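Local coordinates for Lmo2184 protein (Listeria monocytogenes serovar 1/2a, PDB 5JOQ), which probably binds heme at the cell surface as the lipoprotein solute-binding component of an iron-uptake ABC transporter, at residues V169-G174 against A186-L191. Sequence-based numbering, arbitrary orientation.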
loop_
_atom_site.group_PDB
_atom_site.type_symbol
_atom_site.label_atom_id
_atom_site.label_comp_id
_atom_site.label_asym_id
_atom_site.label_seq_id
_atom_site.Cartn_x
_atom_site.Cartn_y
_atom_site.Cartn_z
ATOM N N VAL A 169 13.315 -4.341 24.532
ATOM C CA VAL A 169 12.714 -4.234 23.221
ATOM C C VAL A 169 12.563 -2.819 22.675
ATOM O O VAL A 169 12.204 -1.922 23.391
ATOM C CB VAL A 169 11.296 -4.860 23.232
ATOM C CG1 VAL A 169 10.680 -4.879 21.844
ATOM C CG2 VAL A 169 11.300 -6.232 23.883
ATOM N N LEU A 170 12.825 -2.660 21.386
ATOM C CA LEU A 170 12.627 -1.392 20.717
ATOM C C LEU A 170 11.478 -1.634 19.734
ATOM O O LEU A 170 11.530 -2.550 18.938
ATOM C CB LEU A 170 13.874 -0.929 19.991
ATOM C CG LEU A 170 13.664 0.152 18.939
ATOM C CD1 LEU A 170 12.989 1.362 19.545
ATOM C CD2 LEU A 170 14.965 0.542 18.273
ATOM N N ILE A 171 10.451 -0.804 19.812
ATOM C CA ILE A 171 9.284 -0.931 18.955
ATOM C C ILE A 171 9.231 0.239 17.952
ATOM O O ILE A 171 9.213 1.386 18.348
ATOM C CB ILE A 171 7.967 -0.945 19.752
ATOM C CG1 ILE A 171 8.001 -1.929 20.907
ATOM C CG2 ILE A 171 6.788 -1.273 18.859
ATOM C CD1 ILE A 171 6.922 -1.682 21.920
ATOM N N LEU A 172 9.183 -0.072 16.666
ATOM C CA LEU A 172 9.174 0.968 15.631
ATOM C C LEU A 172 7.869 0.855 14.853
ATOM O O LEU A 172 7.416 -0.255 14.562
ATOM C CB LEU A 172 10.368 0.800 14.658
ATOM C CG LEU A 172 11.768 0.860 15.284
ATOM C CD1 LEU A 172 12.836 0.571 14.211
ATOM C CD2 LEU A 172 11.996 2.220 15.941
ATOM N N MET A 173 7.258 1.996 14.520
ATOM C CA MET A 173 6.064 2.034 13.691
ATOM C C MET A 173 6.351 2.958 12.512
ATOM O O MET A 173 6.741 4.103 12.724
ATOM C CB MET A 173 4.848 2.577 14.493
ATOM C CG MET A 173 3.615 2.668 13.685
ATOM S SD MET A 173 2.216 3.401 14.568
ATOM C CE MET A 173 2.643 5.142 14.750
ATOM N N GLY A 174 6.121 2.497 11.288
ATOM C CA GLY A 174 6.239 3.415 10.163
ATOM C C GLY A 174 6.963 2.808 8.975
ATOM O O GLY A 174 6.916 1.586 8.786
ATOM N N ALA A 186 1.098 3.163 24.021
ATOM C CA ALA A 186 0.354 2.733 22.844
ATOM C C ALA A 186 0.085 1.235 22.925
ATOM O O ALA A 186 0.738 0.514 23.679
ATOM C CB ALA A 186 1.129 3.062 21.551
ATOM N N TYR A 187 -0.861 0.764 22.099
ATOM C CA TYR A 187 -1.331 -0.619 22.233
ATOM C C TYR A 187 -0.218 -1.642 21.991
ATOM O O TYR A 187 -0.094 -2.626 22.732
ATOM C CB TYR A 187 -2.493 -0.851 21.267
ATOM C CG TYR A 187 -2.854 -2.327 21.049
ATOM C CD1 TYR A 187 -3.297 -3.128 22.116
ATOM C CD2 TYR A 187 -2.778 -2.896 19.780
ATOM C CE1 TYR A 187 -3.649 -4.464 21.933
ATOM C CE2 TYR A 187 -3.134 -4.227 19.574
ATOM C CZ TYR A 187 -3.580 -4.996 20.648
ATOM O OH TYR A 187 -3.929 -6.300 20.446
ATOM N N ILE A 188 0.589 -1.451 20.943
ATOM C CA ILE A 188 1.654 -2.425 20.721
ATOM C C ILE A 188 2.652 -2.368 21.873
ATOM O O ILE A 188 3.205 -3.394 22.266
ATOM C CB ILE A 188 2.373 -2.202 19.378
ATOM C CG1 ILE A 188 1.397 -2.292 18.193
ATOM C CG2 ILE A 188 3.561 -3.216 19.216
ATOM C CD1 ILE A 188 0.798 -3.630 18.019
ATOM N N GLY A 189 2.904 -1.184 22.438
ATOM C CA GLY A 189 3.705 -1.117 23.667
ATOM C C GLY A 189 3.081 -1.877 24.829
ATOM O O GLY A 189 3.791 -2.498 25.642
ATOM N N ASP A 190 1.750 -1.814 24.946
ATOM C CA ASP A 190 1.065 -2.576 25.987
ATOM C C ASP A 190 1.255 -4.086 25.790
ATOM O O ASP A 190 1.443 -4.829 26.760
ATOM C CB ASP A 190 -0.424 -2.211 25.995
ATOM C CG ASP A 190 -1.120 -2.651 27.257
ATOM O OD1 ASP A 190 -0.551 -2.413 28.349
ATOM O OD2 ASP A 190 -2.209 -3.240 27.182
ATOM N N LEU A 191 1.203 -4.565 24.539
ATOM C CA LEU A 191 1.417 -6.001 24.305
ATOM C C LEU A 191 2.815 -6.422 24.731
ATOM O O LEU A 191 2.993 -7.470 25.368
ATOM C CB LEU A 191 1.202 -6.347 22.821
ATOM C CG LEU A 191 -0.213 -6.146 22.281
ATOM C CD1 LEU A 191 -0.148 -6.426 20.771
ATOM C CD2 LEU A 191 -1.130 -7.205 22.919
#
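Ile-171 reaches from strand 168-173 onto the first turn of helix 187-194, where it meets Ile-188 and Gly-189. This is strand-to-helix packing inside one lobe of a periplasmic-binding-protein fold: the chain leaves the strand, runs back through the antiparallel strand 180-182 and then enters the helix that lies against the sheet. The tight part of the contact is small and wholly apolar. The two branches of Ile-171 divide the work between neighbouring helix residues. Its CG2 touches Ile-188 CG2 at 3.8 Å, methyl against methyl, while the longer arm continues to CD1, which rests 3.7 Å from Gly-189 CA. Because chi1 of -49° places CG1 beside the backbone N and chi2 of 163° extends the arm, CD1 arrives directly at the helix backbone. It packs there on the bare backbone of Gly-189, with Ile-171 CA and Gly-189 CA 7.3 Å apart.

Away from this point the contact is loose rather than wet, for the flanking Val-169 and Met-173 are buried too, against other parts of the protein. Val-169 CG1 comes no closer than 7.6 Å to Ile-188 O, and Met-173 SD no closer than 6.8 Å to Ile-188 CG1. Val-169 packs on Val-192, three residues beyond Gly-189 and also touched by Ile-171, and on Leu-287 of helix 276-288; Met-173 packs on strand 180-182 and on Met-238 of a second subunit. The helix begins after Ala-186, its N-cap residue, whose O accepts a hydrogen bond from Asp-190 N at 2.8 Å. Ile-188 presents CG2 to the strand, whereas its longer branch leads off from it, ending with CD1 turned away from Ile-171 CG2.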